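Local coordinates for cellobiose 2-epimerase (Spirochaeta thermophila DSM 6192, PDB 5ZIG), which probably catalyses the reversible epimerization of cellobiose to beta-D-glucosyl-(1->4)-D-mannose, at residues L64-Q69 with K381-N386; Q21-I26 with L72-P77; R225-P230 with E240-M245; R155-R160 with M217-L222. All coordinates share one frame; numbering follows the deposited sequence. Where two conformers were deposited one is given.

Contact 1 (L64-Q69 with K381-N386)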
loop_
_atom_site.group_PDB
_atom_site.type_symbol
_atom_site.label_atom_id
_atom_site.label_comp_id
_atom_site.label_asym_id
_atom_site.label_seq_id
_atom_site.Cartn_x
_atom_site.Cartn_y
_atom_site.Cartn_z
ATOM N N LEU A 64 12.073 -3.416 -0.012
ATOM C CA LEU A 64 12.948 -2.255 0.124
ATOM C C LEU A 64 12.324 -1.195 1.030
ATOM O O LEU A 64 12.989 -0.663 1.928
ATOM C CB LEU A 64 13.269 -1.652 -1.243
ATOM C CG LEU A 64 14.202 -0.425 -1.089
ATOM C CD1 LEU A 64 15.451 -0.788 -0.279
ATOM C CD2 LEU A 64 14.603 0.258 -2.425
ATOM N N TRP A 65 11.052 -0.853 0.789
ATOM C CA TRP A 65 10.393 0.147 1.623
ATOM C C TRP A 65 10.327 -0.331 3.068
ATOM O O TRP A 65 10.687 0.405 3.990
ATOM C CB TRP A 65 8.989 0.473 1.090
ATOM C CG TRP A 65 8.261 1.565 1.894
ATOM C CD1 TRP A 65 8.253 2.912 1.636
ATOM C CD2 TRP A 65 7.440 1.379 3.064
ATOM N NE1 TRP A 65 7.484 3.568 2.565
ATOM C CE2 TRP A 65 6.971 2.651 3.451
ATOM C CE3 TRP A 65 7.043 0.258 3.805
ATOM C CZ2 TRP A 65 6.148 2.840 4.565
ATOM C CZ3 TRP A 65 6.217 0.453 4.921
ATOM C CH2 TRP A 65 5.776 1.728 5.275
ATOM N N THR A 66 9.938 -1.589 3.276
ATOM C CA THR A 66 9.763 -2.083 4.639
ATOM C C THR A 66 11.058 -1.978 5.444
ATOM O O THR A 66 11.061 -1.437 6.555
ATOM C CB THR A 66 9.244 -3.520 4.614
ATOM O OG1 THR A 66 7.858 -3.520 4.244
ATOM C CG2 THR A 66 9.402 -4.188 5.987
ATOM N N PHE A 67 12.180 -2.437 4.884
ATOM C CA PHE A 67 13.409 -2.478 5.668
ATOM C C PHE A 67 14.082 -1.119 5.803
ATOM O O PHE A 67 14.846 -0.912 6.759
ATOM C CB PHE A 67 14.381 -3.505 5.080
ATOM C CG PHE A 67 13.984 -4.922 5.409
ATOM C CD1 PHE A 67 14.228 -5.440 6.665
ATOM C CD2 PHE A 67 13.311 -5.695 4.492
ATOM C CE1 PHE A 67 13.842 -6.726 6.985
ATOM C CE2 PHE A 67 12.930 -6.986 4.796
ATOM C CZ PHE A 67 13.186 -7.502 6.036
ATOM N N SER A 68 13.827 -0.204 4.872
ATOM C CA SER A 68 14.227 1.186 5.074
ATOM C C SER A 68 13.534 1.786 6.303
ATOM O O SER A 68 14.179 2.385 7.169
ATOM C CB SER A 68 13.888 1.985 3.825
ATOM O OG SER A 68 14.655 1.543 2.716
ATOM N N GLN A 69 12.211 1.640 6.374
ATOM C CA GLN A 69 11.428 2.220 7.462
ATOM C C GLN A 69 11.766 1.564 8.789
ATOM O O GLN A 69 11.782 2.234 9.830
ATOM C CB GLN A 69 9.937 2.081 7.156
ATOM C CG GLN A 69 9.532 2.782 5.850
ATOM C CD GLN A 69 9.523 4.288 5.987
ATOM O OE1 GLN A 69 9.539 4.815 7.104
ATOM N NE2 GLN A 69 9.487 4.995 4.851
ATOM N N LYS A 381 1.947 -10.546 -2.059
ATOM C CA LYS A 381 2.078 -10.307 -0.635
ATOM C C LYS A 381 3.548 -10.230 -0.264
ATOM O O LYS A 381 4.311 -11.181 -0.470
ATOM C CB LYS A 381 1.333 -11.363 0.172
ATOM C CG LYS A 381 1.630 -11.362 1.666
ATOM C CD LYS A 381 0.773 -12.415 2.349
ATOM C CE LYS A 381 0.862 -12.297 3.885
ATOM N NZ LYS A 381 2.042 -13.040 4.369
ATOM N N ALA A 382 3.934 -9.083 0.269
ATOM C CA ALA A 382 5.276 -8.853 0.763
ATOM C C ALA A 382 5.181 -8.375 2.208
ATOM O O ALA A 382 4.271 -8.773 2.937
ATOM C CB ALA A 382 6.008 -7.838 -0.124
ATOM N N SER A 383 6.113 -7.571 2.627
ATOM C CA SER A 383 6.161 -7.102 3.976
ATOM C C SER A 383 5.661 -5.685 4.256
ATOM O O SER A 383 5.840 -5.227 5.303
ATOM C CB SER A 383 7.572 -7.225 4.480
ATOM O OG SER A 383 8.372 -6.277 3.933
ATOM N N TYR A 384 4.990 -5.069 3.304
ATOM C CA TYR A 384 4.540 -3.704 3.382
ATOM C C TYR A 384 3.237 -3.357 4.090
ATOM O O TYR A 384 3.256 -2.574 4.947
ATOM C CB TYR A 384 4.642 -3.073 1.993
ATOM C CG TYR A 384 3.635 -2.082 1.584
ATOM C CD1 TYR A 384 3.834 -0.744 1.771
ATOM C CD2 TYR A 384 2.541 -2.479 0.933
ATOM C CE1 TYR A 384 2.918 0.169 1.332
ATOM C CE2 TYR A 384 1.640 -1.597 0.467
ATOM C CZ TYR A 384 1.819 -0.265 0.667
ATOM O OH TYR A 384 0.867 0.545 0.176
ATOM N N HIS A 385 2.138 -3.948 3.734
ATOM C CA HIS A 385 0.872 -3.617 4.329
ATOM C C HIS A 385 0.875 -3.741 5.873
ATOM O O HIS A 385 0.519 -2.822 6.561
ATOM C CB HIS A 385 -0.234 -4.434 3.684
ATOM C CG HIS A 385 -0.744 -3.904 2.375
ATOM N ND1 HIS A 385 -1.536 -2.796 2.269
ATOM C CD2 HIS A 385 -0.616 -4.377 1.122
ATOM C CE1 HIS A 385 -1.858 -2.597 1.015
ATOM N NE2 HIS A 385 -1.325 -3.550 0.300
ATOM N N ASN A 386 1.325 -4.875 6.363
ATOM C CA ASN A 386 1.377 -5.136 7.776
ATOM C C ASN A 386 2.467 -4.378 8.531
ATOM O O ASN A 386 2.177 -3.880 9.567
ATOM C CB ASN A 386 1.297 -6.640 8.126
ATOM C CG ASN A 386 2.433 -7.471 7.565
ATOM O OD1 ASN A 386 3.384 -6.964 7.034
ATOM N ND2 ASN A 386 2.325 -8.778 7.734
#

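Contact 2 (Q21-I26 with L72-P77)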
loop_
_atom_site.group_PDB
_atom_site.type_symbol
_atom_site.label_atom_id
_atom_site.label_comp_id
_atom_site.label_asym_id
_atom_site.label_seq_id
_atom_site.Cartn_x
_atom_site.Cartn_y
_atom_site.Cartn_z
ATOM N N GLN A 21 4.725 -7.435 17.058
ATOM C CA GLN A 21 4.433 -7.971 15.741
ATOM C C GLN A 21 5.487 -7.540 14.726
ATOM O O GLN A 21 6.108 -8.389 14.076
ATOM C CB GLN A 21 3.046 -7.523 15.305
ATOM C CG GLN A 21 1.973 -8.413 15.820
ATOM C CD GLN A 21 2.059 -9.791 15.221
ATOM O OE1 GLN A 21 2.194 -9.941 14.005
ATOM N NE2 GLN A 21 1.973 -10.811 16.069
ATOM N N LEU A 22 5.709 -6.219 14.587
ATOM C CA LEU A 22 6.724 -5.700 13.666
ATOM C C LEU A 22 8.086 -6.339 13.912
ATOM O O LEU A 22 8.651 -6.971 13.015
ATOM C CB LEU A 22 6.846 -4.168 13.767
ATOM C CG LEU A 22 7.833 -3.569 12.733
ATOM C CD1 LEU A 22 7.306 -3.850 11.317
ATOM C CD2 LEU A 22 8.132 -2.080 12.877
ATOM N N PHE A 23 8.624 -6.184 15.131
ATOM C CA PHE A 23 10.031 -6.497 15.326
ATOM C C PHE A 23 10.292 -7.952 15.725
ATOM O O PHE A 23 11.410 -8.445 15.520
ATOM C CB PHE A 23 10.655 -5.562 16.370
ATOM C CG PHE A 23 10.659 -4.096 15.987
ATOM C CD1 PHE A 23 11.438 -3.623 14.938
ATOM C CD2 PHE A 23 9.886 -3.181 16.692
ATOM C CE1 PHE A 23 11.442 -2.276 14.592
ATOM C CE2 PHE A 23 9.885 -1.831 16.349
ATOM C CZ PHE A 23 10.666 -1.379 15.303
ATOM N N ASP A 24 9.310 -8.659 16.286
ATOM C CA ASP A 24 9.545 -10.031 16.704
ATOM C C ASP A 24 8.908 -11.065 15.791
ATOM O O ASP A 24 9.340 -12.226 15.807
ATOM C CB ASP A 24 9.039 -10.255 18.142
ATOM C CG ASP A 24 9.699 -9.323 19.141
ATOM O OD1 ASP A 24 10.873 -8.970 18.946
ATOM O OD2 ASP A 24 9.043 -8.936 20.123
ATOM N N HIS A 25 7.899 -10.679 15.012
ATOM C CA HIS A 25 7.173 -11.611 14.161
ATOM C C HIS A 25 7.344 -11.302 12.677
ATOM O O HIS A 25 7.811 -12.163 11.921
ATOM C CB HIS A 25 5.692 -11.606 14.561
ATOM C CG HIS A 25 4.922 -12.765 14.014
ATOM N ND1 HIS A 25 4.894 -14.004 14.625
ATOM C CD2 HIS A 25 4.151 -12.876 12.904
ATOM C CE1 HIS A 25 4.136 -14.824 13.915
ATOM N NE2 HIS A 25 3.686 -14.167 12.856
ATOM N N ILE A 26 6.989 -10.104 12.225
ATOM C CA ILE A 26 6.967 -9.833 10.785
ATOM C C ILE A 26 8.388 -9.757 10.234
ATOM O O ILE A 26 8.778 -10.557 9.379
ATOM C CB ILE A 26 6.178 -8.549 10.473
ATOM C CG1 ILE A 26 4.669 -8.824 10.544
ATOM C CG2 ILE A 26 6.508 -8.047 9.051
ATOM C CD1 ILE A 26 3.830 -7.629 11.070
ATOM N N LEU A 72 14.976 2.973 10.048
ATOM C CA LEU A 72 14.702 4.307 10.568
ATOM C C LEU A 72 14.035 4.241 11.949
ATOM O O LEU A 72 14.384 5.010 12.848
ATOM C CB LEU A 72 13.826 5.067 9.574
ATOM C CG LEU A 72 14.501 5.680 8.343
ATOM C CD1 LEU A 72 13.498 5.872 7.200
ATOM C CD2 LEU A 72 15.212 7.001 8.699
ATOM N N SER A 73 13.085 3.322 12.141
ATOM C CA SER A 73 12.432 3.208 13.451
ATOM C C SER A 73 13.339 2.567 14.503
ATOM O O SER A 73 13.219 2.879 15.690
ATOM C CB SER A 73 11.135 2.415 13.319
ATOM O OG SER A 73 10.812 1.775 14.533
ATOM N N ARG A 74 14.250 1.690 14.093
ATOM C CA ARG A 74 15.166 0.989 14.987
ATOM C C ARG A 74 16.395 0.569 14.187
ATOM O O ARG A 74 16.303 -0.315 13.325
ATOM C CB ARG A 74 14.479 -0.223 15.617
ATOM C CG ARG A 74 14.799 -0.461 17.066
ATOM C CD ARG A 74 14.288 -1.818 17.526
ATOM N NE ARG A 74 13.143 -1.712 18.436
ATOM C CZ ARG A 74 12.481 -2.757 18.936
ATOM N NH1 ARG A 74 12.841 -3.997 18.620
ATOM N NH2 ARG A 74 11.455 -2.568 19.758
ATOM N N PRO A 75 17.559 1.170 14.441
ATOM C CA PRO A 75 18.695 1.056 13.508
ATOM C C PRO A 75 19.489 -0.237 13.663
ATOM O O PRO A 75 20.710 -0.235 13.861
ATOM C CB PRO A 75 19.521 2.306 13.849
ATOM C CG PRO A 75 19.237 2.549 15.286
ATOM C CD PRO A 75 17.804 2.166 15.503
ATOM N N ASN A 76 18.797 -1.359 13.543
ATOM C CA ASN A 76 19.479 -2.647 13.520
ATOM C C ASN A 76 20.251 -2.797 12.211
ATOM O O ASN A 76 19.706 -2.503 11.143
ATOM C CB ASN A 76 18.475 -3.780 13.672
ATOM C CG ASN A 76 19.135 -5.088 14.023
ATOM O OD1 ASN A 76 19.775 -5.714 13.180
ATOM N ND2 ASN A 76 18.994 -5.511 15.276
ATOM N N PRO A 77 21.515 -3.234 12.252
ATOM C CA PRO A 77 22.241 -3.485 10.994
ATOM C C PRO A 77 21.533 -4.447 10.056
ATOM O O PRO A 77 21.585 -4.250 8.840
ATOM C CB PRO A 77 23.581 -4.064 11.473
ATOM C CG PRO A 77 23.757 -3.515 12.846
ATOM C CD PRO A 77 22.371 -3.426 13.435
#

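Contact 3 (R225-P230 with E240-M245)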
loop_
_atom_site.group_PDB
_atom_site.type_symbol
_atom_site.label_atom_id
_atom_site.label_comp_id
_atom_site.label_asym_id
_atom_site.label_seq_id
_atom_site.Cartn_x
_atom_site.Cartn_y
_atom_site.Cartn_z
ATOM N N ARG A 225 -11.221 13.424 -6.330
ATOM C CA ARG A 225 -12.429 14.173 -5.973
ATOM C C ARG A 225 -13.496 14.074 -7.053
ATOM O O ARG A 225 -14.694 14.024 -6.746
ATOM C CB ARG A 225 -12.111 15.653 -5.718
ATOM C CG ARG A 225 -13.307 16.437 -5.152
ATOM C CD ARG A 225 -13.689 15.840 -3.785
ATOM N NE ARG A 225 -14.934 16.343 -3.203
ATOM C CZ ARG A 225 -16.124 15.783 -3.400
ATOM N NH1 ARG A 225 -16.234 14.713 -4.180
ATOM N NH2 ARG A 225 -17.205 16.291 -2.832
ATOM N N THR A 226 -13.088 14.060 -8.326
ATOM C CA THR A 226 -14.054 14.211 -9.411
ATOM C C THR A 226 -14.407 12.892 -10.083
ATOM O O THR A 226 -15.582 12.638 -10.356
ATOM C CB THR A 226 -13.541 15.189 -10.488
ATOM O OG1 THR A 226 -13.138 16.432 -9.899
ATOM C CG2 THR A 226 -14.628 15.457 -11.507
ATOM N N HIS A 227 -13.412 12.059 -10.396
ATOM C CA HIS A 227 -13.678 10.865 -11.184
ATOM C C HIS A 227 -13.684 9.587 -10.347
ATOM O O HIS A 227 -14.571 8.748 -10.523
ATOM C CB HIS A 227 -12.659 10.728 -12.335
ATOM C CG HIS A 227 -12.659 11.882 -13.298
ATOM N ND1 HIS A 227 -13.772 12.249 -14.031
ATOM C CD2 HIS A 227 -11.679 12.750 -13.647
ATOM C CE1 HIS A 227 -13.482 13.303 -14.776
ATOM N NE2 HIS A 227 -12.219 13.629 -14.564
ATOM N N ILE A 228 -12.736 9.416 -9.428
ATOM C CA ILE A 228 -12.571 8.128 -8.766
ATOM C C ILE A 228 -13.474 8.000 -7.548
ATOM O O ILE A 228 -14.157 6.988 -7.372
ATOM C CB ILE A 228 -11.091 7.898 -8.399
ATOM C CG1 ILE A 228 -10.239 7.983 -9.674
ATOM C CG2 ILE A 228 -10.950 6.555 -7.658
ATOM C CD1 ILE A 228 -8.838 7.375 -9.585
ATOM N N ALA A 229 -13.513 9.028 -6.703
ATOM C CA ALA A 229 -14.259 8.988 -5.446
ATOM C C ALA A 229 -15.214 10.173 -5.343
ATOM O O ALA A 229 -15.114 10.977 -4.414
ATOM C CB ALA A 229 -13.287 8.976 -4.268
ATOM N N PRO A 230 -16.163 10.314 -6.277
ATOM C CA PRO A 230 -17.094 11.455 -6.163
ATOM C C PRO A 230 -18.066 11.311 -5.012
ATOM O O PRO A 230 -18.357 12.295 -4.320
ATOM C CB PRO A 230 -17.810 11.466 -7.521
ATOM C CG PRO A 230 -17.765 10.011 -7.978
ATOM C CD PRO A 230 -16.448 9.476 -7.465
ATOM N N GLU A 240 -10.611 5.910 -20.904
ATOM C CA GLU A 240 -9.642 6.990 -21.053
ATOM C C GLU A 240 -10.237 8.325 -20.622
ATOM O O GLU A 240 -9.607 9.075 -19.864
ATOM C CB GLU A 240 -9.145 7.056 -22.500
ATOM C CG GLU A 240 -7.798 7.735 -22.657
ATOM C CD GLU A 240 -7.523 8.181 -24.089
ATOM O OE1 GLU A 240 -8.467 8.159 -24.912
ATOM O OE2 GLU A 240 -6.361 8.549 -24.381
ATOM N N ASP A 241 -11.471 8.623 -21.061
ATOM C CA ASP A 241 -12.169 9.841 -20.671
ATOM C C ASP A 241 -12.851 9.726 -19.298
ATOM O O ASP A 241 -13.735 10.537 -18.998
ATOM C CB ASP A 241 -13.197 10.239 -21.741
ATOM C CG ASP A 241 -14.335 9.233 -21.882
ATOM O OD1 ASP A 241 -14.400 8.243 -21.118
ATOM O OD2 ASP A 241 -15.179 9.433 -22.777
ATOM N N TRP A 242 -12.479 8.731 -18.487
ATOM C CA TRP A 242 -12.888 8.571 -17.082
ATOM C C TRP A 242 -14.309 8.051 -16.932
ATOM O O TRP A 242 -14.847 8.048 -15.834
ATOM C CB TRP A 242 -12.718 9.866 -16.278
ATOM C CG TRP A 242 -11.288 10.108 -15.984
ATOM C CD1 TRP A 242 -10.471 11.045 -16.565
ATOM C CD2 TRP A 242 -10.469 9.366 -15.070
ATOM N NE1 TRP A 242 -9.199 10.937 -16.047
ATOM C CE2 TRP A 242 -9.173 9.919 -15.126
ATOM C CE3 TRP A 242 -10.710 8.288 -14.202
ATOM C CZ2 TRP A 242 -8.122 9.434 -14.351
ATOM C CZ3 TRP A 242 -9.670 7.817 -13.428
ATOM C CH2 TRP A 242 -8.388 8.381 -13.516
ATOM N N ALA A 243 -14.927 7.591 -18.005
ATOM C CA ALA A 243 -16.199 6.914 -17.869
ATOM C C ALA A 243 -16.018 5.657 -17.016
ATOM O O ALA A 243 -15.020 4.933 -17.170
ATOM C CB ALA A 243 -16.767 6.565 -19.250
ATOM N N PRO A 244 -16.942 5.381 -16.093
ATOM C CA PRO A 244 -16.861 4.149 -15.294
ATOM C C PRO A 244 -16.954 2.890 -16.149
ATOM O O PRO A 244 -17.790 2.783 -17.046
ATOM C CB PRO A 244 -18.065 4.268 -14.356
ATOM C CG PRO A 244 -18.318 5.748 -14.285
ATOM C CD PRO A 244 -18.022 6.269 -15.629
ATOM N N MET A 245 -16.097 1.921 -15.855
ATOM C CA MET A 245 -16.174 0.617 -16.496
ATOM C C MET A 245 -16.413 -0.457 -15.440
ATOM O O MET A 245 -15.839 -0.399 -14.349
ATOM C CB MET A 245 -14.899 0.308 -17.283
ATOM C CG MET A 245 -14.685 1.224 -18.472
ATOM S SD MET A 245 -13.062 1.003 -19.228
ATOM C CE MET A 245 -13.172 -0.684 -19.845
#

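Contact 4 (R155-R160 with M217-L222)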
loop_
_atom_site.group_PDB
_atom_site.type_symbol
_atom_site.label_atom_id
_atom_site.label_comp_id
_atom_site.label_asym_id
_atom_site.label_seq_id
_atom_site.Cartn_x
_atom_site.Cartn_y
_atom_site.Cartn_z
ATOM N N ARG A 155 5.866 10.237 -19.848
ATOM C CA ARG A 155 5.189 9.213 -20.641
ATOM C C ARG A 155 3.862 8.759 -20.045
ATOM O O ARG A 155 2.947 8.424 -20.801
ATOM C CB ARG A 155 6.083 7.977 -20.830
ATOM C CG ARG A 155 7.498 8.257 -21.348
ATOM C CD ARG A 155 7.495 8.888 -22.740
ATOM N NE ARG A 155 6.806 8.059 -23.728
ATOM C CZ ARG A 155 5.729 8.450 -24.402
ATOM N NH1 ARG A 155 5.222 9.659 -24.200
ATOM N NH2 ARG A 155 5.159 7.639 -25.277
ATOM N N GLY A 156 3.727 8.742 -18.715
ATOM C CA GLY A 156 2.542 8.162 -18.106
ATOM C C GLY A 156 1.314 9.045 -18.124
ATOM O O GLY A 156 0.188 8.541 -18.208
ATOM N N ARG A 157 1.498 10.362 -18.061
ATOM C CA ARG A 157 0.356 11.257 -17.914
ATOM C C ARG A 157 -0.441 11.344 -19.210
ATOM O O ARG A 157 0.114 11.585 -20.287
ATOM C CB ARG A 157 0.808 12.652 -17.489
ATOM C CG ARG A 157 0.907 12.843 -15.985
ATOM C CD ARG A 157 -0.465 12.975 -15.277
ATOM N NE ARG A 157 -1.499 13.648 -16.067
ATOM C CZ ARG A 157 -1.688 14.966 -16.126
ATOM N NH1 ARG A 157 -0.906 15.801 -15.447
ATOM N NH2 ARG A 157 -2.673 15.449 -16.864
ATOM N N ASP A 158 -1.750 11.144 -19.088
ATOM C CA ASP A 158 -2.701 11.482 -20.136
ATOM C C ASP A 158 -2.956 12.980 -19.989
ATOM O O ASP A 158 -3.685 13.402 -19.092
ATOM C CB ASP A 158 -3.970 10.652 -19.962
ATOM C CG ASP A 158 -5.077 11.022 -20.950
ATOM O OD1 ASP A 158 -6.072 10.264 -20.986
ATOM O OD2 ASP A 158 -4.967 12.037 -21.695
ATOM N N ARG A 159 -2.341 13.779 -20.864
ATOM C CA ARG A 159 -2.466 15.225 -20.765
ATOM C C ARG A 159 -3.761 15.745 -21.366
ATOM O O ARG A 159 -4.097 16.913 -21.152
ATOM C CB ARG A 159 -1.271 15.901 -21.429
ATOM C CG ARG A 159 0.082 15.411 -20.914
ATOM C CD ARG A 159 0.417 15.967 -19.523
ATOM N NE ARG A 159 1.837 15.805 -19.216
ATOM C CZ ARG A 159 2.382 15.994 -18.018
ATOM N NH1 ARG A 159 1.632 16.361 -16.985
ATOM N NH2 ARG A 159 3.686 15.809 -17.850
ATOM N N ARG A 160 -4.497 14.913 -22.102
ATOM C CA ARG A 160 -5.806 15.313 -22.603
ATOM C C ARG A 160 -6.882 15.186 -21.530
ATOM O O ARG A 160 -7.635 16.136 -21.277
ATOM C CB ARG A 160 -6.161 14.464 -23.823
ATOM C CG ARG A 160 -7.496 14.762 -24.477
ATOM C CD ARG A 160 -7.512 14.152 -25.878
ATOM N NE ARG A 160 -8.855 13.980 -26.426
ATOM C CZ ARG A 160 -9.307 12.849 -26.965
ATOM N NH1 ARG A 160 -8.527 11.774 -27.026
ATOM N NH2 ARG A 160 -10.545 12.792 -27.442
ATOM N N MET A 217 0.580 15.970 -7.157
ATOM C CA MET A 217 -0.324 15.588 -6.066
ATOM C C MET A 217 -1.665 16.312 -6.166
ATOM O O MET A 217 -2.726 15.688 -6.071
ATOM C CB MET A 217 0.338 15.866 -4.713
ATOM C CG MET A 217 1.461 14.891 -4.382
ATOM S SD MET A 217 2.503 15.451 -3.019
ATOM C CE MET A 217 1.436 15.203 -1.574
ATOM N N GLU A 218 -1.636 17.630 -6.373
ATOM C CA GLU A 218 -2.864 18.383 -6.614
ATOM C C GLU A 218 -3.684 17.754 -7.731
ATOM O O GLU A 218 -4.868 17.456 -7.552
ATOM C CB GLU A 218 -2.523 19.831 -6.969
ATOM C CG GLU A 218 -1.715 20.596 -5.906
ATOM C CD GLU A 218 -1.604 22.094 -6.220
ATOM O OE1 GLU A 218 -1.125 22.423 -7.325
ATOM O OE2 GLU A 218 -1.939 22.938 -5.365
ATOM N N HIS A 219 -3.054 17.550 -8.898
ATOM C CA HIS A 219 -3.740 16.897 -10.007
ATOM C C HIS A 219 -4.418 15.607 -9.547
ATOM O O HIS A 219 -5.598 15.372 -9.830
ATOM C CB HIS A 219 -2.748 16.584 -11.127
ATOM C CG HIS A 219 -3.369 15.874 -12.284
ATOM N ND1 HIS A 219 -4.436 16.391 -12.989
ATOM C CD2 HIS A 219 -3.068 14.694 -12.871
ATOM C CE1 HIS A 219 -4.763 15.558 -13.963
ATOM N NE2 HIS A 219 -3.949 14.520 -13.914
ATOM N N LEU A 220 -3.673 14.761 -8.826
ATOM C CA LEU A 220 -4.211 13.470 -8.385
ATOM C C LEU A 220 -5.413 13.654 -7.465
ATOM O O LEU A 220 -6.394 12.905 -7.555
ATOM C CB LEU A 220 -3.108 12.653 -7.701
ATOM C CG LEU A 220 -2.196 11.927 -8.699
ATOM C CD1 LEU A 220 -0.877 11.491 -8.100
ATOM C CD2 LEU A 220 -2.929 10.743 -9.328
ATOM N N ILE A 221 -5.361 14.657 -6.583
ATOM C CA ILE A 221 -6.479 14.883 -5.668
ATOM C C ILE A 221 -7.739 15.235 -6.449
ATOM O O ILE A 221 -8.832 14.736 -6.146
ATOM C CB ILE A 221 -6.120 15.963 -4.623
ATOM C CG1 ILE A 221 -5.100 15.406 -3.630
ATOM C CG2 ILE A 221 -7.348 16.363 -3.837
ATOM C CD1 ILE A 221 -3.914 16.270 -3.386
ATOM N N LEU A 222 -7.603 16.068 -7.488
ATOM C CA LEU A 222 -8.763 16.421 -8.301
ATOM C C LEU A 222 -9.322 15.218 -9.054
ATOM O O LEU A 222 -10.537 15.130 -9.261
ATOM C CB LEU A 222 -8.404 17.539 -9.291
ATOM C CG LEU A 222 -8.230 18.951 -8.714
ATOM C CD1 LEU A 222 -7.496 19.818 -9.706
ATOM C CD2 LEU A 222 -9.573 19.577 -8.358
#

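Contact 1 (L64-Q69 with K381-N386)
W65 turns its indole toward Y384 because CG stands trans to the main-chain nitrogen (chi1 -178°), whereas T66 keeps OG1 beside its own nitrogen and presents it to S383. Across the gap, S383 OG sits between its backbone N and carbonyl carbon (chi1 74°), facing the threonine. The rings form a T-shaped pair with planes at 84°: the Y384 edge meets one indole face near its rim, CD1 being 3.9 Å from W65 CE3, while Q69 CG covers the opposite face. This buried contact joins helix 57-73 to the start of helix 384-402 within the (alpha/alpha)6 barrel expected of this family. T66 OG1 lies 2.8 Å from S383 OG in a weak, unsettled hydrogen bond, because R62 O, the stronger partner, competes for its one proton. Threonine suits the place by adding a methyl that packs on S383 OG. S383 OG also pairs with H63 ND1, and Y384 OH with E199. An alanine in place of T66 is likely to deprive S383 OG of its hydroxyl neighbour and open a gap where CG2 packs.

Contact 2 (Q21-I26 with L72-P77)
F23 and R74 form a cation-pi stack that ties helix 7-31 to the C-terminal end of helix 57-73, two helices of the family's (alpha/alpha)6 barrel. The tight part is the phenyl ring, the one buried residue of the three that touch. The guanidinium of R74 lies flat on one face with planes only 15° apart, and R74 CZ is 3.8 Å from the ring centroid. Its NH1 reaches back over the root of the ring, 3.4 Å from F23 CG. L22 CD2 packs on the opposite face, and at the edge S73 OG comes in the ring plane, 3.2 Å from F23 CZ. A phenylalanine suits this place because its faces accept both aliphatic carbon and a flat cation. The solvent side is looser: S73 and R74 are exposed, no hydrogen bond crosses, and D24 OD1 stays 5.4 Å from R74 NH1, so any attraction between the opposite charges would probably be weak. R74, the first residue to leave the helix, is long enough to span from there to F23. A bend at chi3 (-109°) folds its chain over the phenyl, bringing CD above the face, 4.2 Å from the F23 centroid and 13° off the normal.

Contact 3 (R225-P230 with E240-M245)
H227 stacks on W242 where the last turn of helix 211-228 meets an Asx turn leading into strand 244-245. The rings are nearly parallel, their planes 4° apart, and form an offset stack with 4.0 Å between the centroids of the imidazole and the five-membered ring of the indole. The offset carries W242 CB over the imidazole as well, in a CH-pi contact 3.6 Å from the H227 centroid. Beyond the stack, I228 CG1 touches the benzene part obliquely, 3.8 Å from W242 CZ3; a broad indole can serve both the flat histidine and the branched isoleucine. In the next shell, T226 CG2 covers the other face of H227, while H194 meets W242 edge-to-face and F238 meets it with planes at about 60°. W242 NE1, on the five-membered ring that stacks, has weak hydrogen bonds to the carbonyls of H161 and G162. The indole is further positioned by its backbone: W242 takes a left-handed phi of 77°, and D241 OD1 accepts from A243 N at 3.2 Å, closing the Asx turn around it. From the last turn of the helix, R225 reaches to the chain just past the helix end, its NH1 donating to P230 O at 3.2 Å.

Contact 4 (R155-R160 with M217-L222)
The guanidinium of R157 and the imidazole of H219 lie flat on each other, centres 3.7 Å apart and planes inclined by 26°. H219 NE2 sits over the middle of the guanidinium, 3.2 Å from R157 CZ, while R157 NH1 lies over the rim of the imidazole face, 3.5 Å from H219 CD2. R159 CD approaches the other guanidinium face, but R159 has two deposited conformers, so this cover is doubtful. Around the guanidinium rim, R157 NH2 donates to D158 O at 3.2 Å, arriving above the carbonyl plane, and NE has a weak bond to G163 O. Arginine suits this place because its guanidinium is flat enough to stack while its rim N-H groups still make these bonds. The side chains come from opposite directions: bends at chi2 and chi3 curl the arginine, and H219 extends with CG trans to its backbone N (chi1 178°). Thus the segment that follows helix 139-156 is joined at the surface to helix 211-228 of the family's (alpha/alpha)6 barrel. With R157 replaced by an alanine, the imidazole face is likely to lose its flat partner and D158 O this donor. No hydrogen bond crosses between the segments; the attraction comes from flat stacking. Because H219 NE2 accepts from the backbone N of G163, the imidazole is probably neutral, a more comfortable neighbour for an arginine than a charged one.

Contact 1 is the core contact: all its touching residues are buried and its centre lies about 9 Å from that of the chain, whereas the centres of the other three lie about 19 to 21 Å out. Contacts 1 and 2 share helix 57-73 and touch through N386 and I26; contacts 3 and 4 share helix 211-228 and meet where E240 packs on D158, while contacts 2 and 4 lie on opposite sides of the chain's centre. Chemistry follows place: inside, an aromatic T-shape is joined by hydroxyls; toward the surface, arginine lies flat on phenylalanine in contact 2 and on histidine in contact 4. Contact 3, buried though peripheral, relies on histidine over tryptophan.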